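Local coordinates for protein oxygen-independent coproporphyrinogen III oxidase (Escherichia coli, PDB 1OLT) that catalyses the anaerobic oxidative decarboxylation of two propionate groups of coproporphyrinogen III to vinyl groups, giving protoporphyrinogen IX in heme biosynthesis with S-adenosyl-L-methionine and a [4Fe-4S] cluster, at residues Arg370-Lys375 with Gln390-Leu395. Sequence-based numbering, arbitrary orientation.
Sequences RRDVIK and QQWDLL. Unlike the reference sequence in segment 390-395: Gln390 (reference Lys), Leu395 (reference His).
Trp392 brings its indole N-H edge up to the carboxylate of Asp372 without forming a hydrogen bond: NE1 stops 3.7 Å from Asp372 OD2, and although the contact buries this nitrogen, it has no partner in the model. OD2 lies at the ring edge, close to the indole plane, and is 3.9 Å from Trp392 CZ2 as well. The two side chains meet at about a right angle, with carboxylate and ring planes turned 39° apart. The other oxygen of Asp372 is engaged within its own helix, where Arg371 grips it side-on. Arg371 NE reaches Asp372 OD1 at 3.1 Å and NH2 reaches the same oxygen at 3.0 Å, both from one face and well out of the carboxylate plane; this grip on OD1 alone probably steadies the acid while OD2 is turned to the indole. Both segments belong to the HemN C-terminal domain, and the contact joins helix 365-380 to the end of helix 385-391 on the protein surface. There a Schellman motif terminates the second helix, with Asp393 at positive phi as its C-prime residue, Leu394 N turning back to Glu389 O and Asp393 N to Gln390 O (3.2 Å). Trp392 also packs on Cys368 and Ile369, while its carbonyl oxygen accepts a hydrogen bond from Arg365. Gln391 carries CG anti to its backbone nitrogen (chi1 -156°) and extends beyond it, bringing OE1 to 4.1 Å from Asp372 OD2, two acceptor oxygens with no bond between them.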
loop_
_atom_site.group_PDB
_atom_site.type_symbol
_atom_site.label_atom_id
_atom_site.label_comp_id
_atom_site.label_asym_id
_atom_site.label_seq_id
_atom_site.Cartn_x
_atom_site.Cartn_y
_atom_site.Cartn_z
ATOM N N ARG A 370 -10.642 2.434 17.557
ATOM C CA ARG A 370 -11.303 2.743 16.315
ATOM C C ARG A 370 -10.446 2.279 15.157
ATOM O O ARG A 370 -10.964 1.832 14.146
ATOM C CB ARG A 370 -11.584 4.238 16.230
ATOM C CG ARG A 370 -12.687 4.749 17.194
ATOM C CD ARG A 370 -12.837 6.235 17.150
ATOM N NE ARG A 370 -13.884 6.667 18.079
ATOM C CZ ARG A 370 -15.177 6.573 17.861
ATOM N NH1 ARG A 370 -15.662 6.091 16.733
ATOM N NH2 ARG A 370 -16.011 6.987 18.804
ATOM N N ARG A 371 -9.123 2.361 15.326
ATOM C CA ARG A 371 -8.209 1.760 14.370
ATOM C C ARG A 371 -8.536 0.284 14.215
ATOM O O ARG A 371 -8.600 -0.235 13.091
ATOM C CB ARG A 371 -6.738 1.907 14.819
ATOM C CG ARG A 371 -5.724 1.268 13.900
ATOM C CD ARG A 371 -4.385 0.936 14.561
ATOM N NE ARG A 371 -4.674 0.180 15.757
ATOM C CZ ARG A 371 -3.971 0.165 16.874
ATOM N NH1 ARG A 371 -2.827 0.836 16.993
ATOM N NH2 ARG A 371 -4.419 -0.562 17.898
ATOM N N ASP A 372 -8.716 -0.397 15.335
ATOM C CA ASP A 372 -8.988 -1.835 15.280
ATOM C C ASP A 372 -10.386 -2.150 14.690
ATOM O O ASP A 372 -10.531 -3.141 13.996
ATOM C CB ASP A 372 -8.865 -2.491 16.666
ATOM C CG ASP A 372 -7.444 -2.446 17.219
ATOM O OD1 ASP A 372 -6.521 -2.169 16.435
ATOM O OD2 ASP A 372 -7.164 -2.677 18.422
ATOM N N VAL A 373 -11.377 -1.302 14.944
ATOM C CA VAL A 373 -12.696 -1.442 14.313
ATOM C C VAL A 373 -12.570 -1.333 12.790
ATOM O O VAL A 373 -13.046 -2.182 12.025
ATOM C CB VAL A 373 -13.663 -0.373 14.855
ATOM C CG1 VAL A 373 -14.942 -0.308 14.039
ATOM C CG2 VAL A 373 -13.990 -0.664 16.334
ATOM N N ILE A 374 -11.888 -0.277 12.368
ATOM C CA ILE A 374 -11.778 0.057 10.968
ATOM C C ILE A 374 -10.952 -1.017 10.254
ATOM O O ILE A 374 -11.381 -1.479 9.221
ATOM C CB ILE A 374 -11.224 1.498 10.795
ATOM C CG1 ILE A 374 -12.302 2.501 11.265
ATOM C CG2 ILE A 374 -10.773 1.753 9.326
ATOM C CD1 ILE A 374 -11.874 3.964 11.361
ATOM N N LYS A 375 -9.818 -1.448 10.834
ATOM C CA LYS A 375 -8.975 -2.520 10.247
ATOM C C LYS A 375 -9.761 -3.787 10.043
ATOM O O LYS A 375 -9.689 -4.382 8.991
ATOM C CB LYS A 375 -7.758 -2.875 11.122
ATOM C CG LYS A 375 -6.611 -1.949 11.012
ATOM C CD LYS A 375 -5.394 -2.311 11.976
ATOM C CE LYS A 375 -4.914 -3.787 11.870
ATOM N NZ LYS A 375 -5.906 -4.735 12.530
ATOM N N GLN A 390 -14.104 -7.031 25.144
ATOM C CA GLN A 390 -13.203 -7.682 26.107
ATOM C C GLN A 390 -11.902 -6.910 26.192
ATOM O O GLN A 390 -11.564 -6.358 27.246
ATOM C CB GLN A 390 -12.896 -9.140 25.719
ATOM C CG GLN A 390 -11.648 -9.742 26.447
ATOM C CD GLN A 390 -11.705 -11.251 26.589
ATOM O OE1 GLN A 390 -12.185 -11.942 25.693
ATOM N NE2 GLN A 390 -11.216 -11.764 27.720
ATOM N N GLN A 391 -11.178 -6.872 25.073
ATOM C CA GLN A 391 -9.872 -6.207 25.023
ATOM C C GLN A 391 -9.860 -4.797 25.630
ATOM O O GLN A 391 -8.907 -4.438 26.329
ATOM C CB GLN A 391 -9.351 -6.116 23.575
ATOM C CG GLN A 391 -7.810 -5.986 23.454
ATOM C CD GLN A 391 -7.363 -5.588 22.036
ATOM O OE1 GLN A 391 -6.471 -4.740 21.868
ATOM N NE2 GLN A 391 -7.982 -6.199 21.021
ATOM N N TRP A 392 -10.918 -4.017 25.365
ATOM C CA TRP A 392 -10.985 -2.603 25.749
ATOM C C TRP A 392 -11.985 -2.268 26.880
ATOM O O TRP A 392 -12.193 -1.099 27.179
ATOM C CB TRP A 392 -11.319 -1.764 24.522
ATOM C CG TRP A 392 -10.261 -1.802 23.461
ATOM C CD1 TRP A 392 -10.350 -2.406 22.241
ATOM C CD2 TRP A 392 -8.953 -1.203 23.522
ATOM N NE1 TRP A 392 -9.186 -2.218 21.538
ATOM C CE2 TRP A 392 -8.308 -1.484 22.300
ATOM C CE3 TRP A 392 -8.268 -0.441 24.483
ATOM C CZ2 TRP A 392 -6.997 -1.048 22.016
ATOM C CZ3 TRP A 392 -6.966 -0.009 24.202
ATOM C CH2 TRP A 392 -6.350 -0.313 22.971
ATOM N N ASP A 393 -12.587 -3.285 27.494
ATOM C CA ASP A 393 -13.507 -3.120 28.645
ATOM C C ASP A 393 -14.590 -2.056 28.351
ATOM O O ASP A 393 -14.772 -1.070 29.099
ATOM C CB ASP A 393 -12.720 -2.805 29.944
ATOM C CG ASP A 393 -13.552 -3.052 31.223
ATOM O OD1 ASP A 393 -14.475 -2.265 31.531
ATOM O OD2 ASP A 393 -13.356 -4.020 31.995
ATOM N N LEU A 394 -15.305 -2.251 27.250
ATOM C CA LEU A 394 -16.417 -1.361 26.909
ATOM C C LEU A 394 -17.656 -2.142 26.478
ATOM O O LEU A 394 -17.573 -3.342 26.201
ATOM C CB LEU A 394 -15.950 -0.332 25.840
ATOM C CG LEU A 394 -15.928 -0.502 24.289
ATOM C CD1 LEU A 394 -14.579 -0.121 23.792
ATOM C CD2 LEU A 394 -16.319 -1.859 23.707
ATOM N N LEU A 395 -18.806 -1.468 26.464
ATOM C CA LEU A 395 -20.023 -2.017 25.850
ATOM C C LEU A 395 -20.248 -1.258 24.551
ATOM O O LEU A 395 -20.443 -0.056 24.563
ATOM C CB LEU A 395 -21.256 -1.899 26.773
ATOM C CG LEU A 395 -22.434 -2.783 26.296
ATOM C CD1 LEU A 395 -22.365 -4.212 26.900
ATOM C CD2 LEU A 395 -23.812 -2.141 26.554
#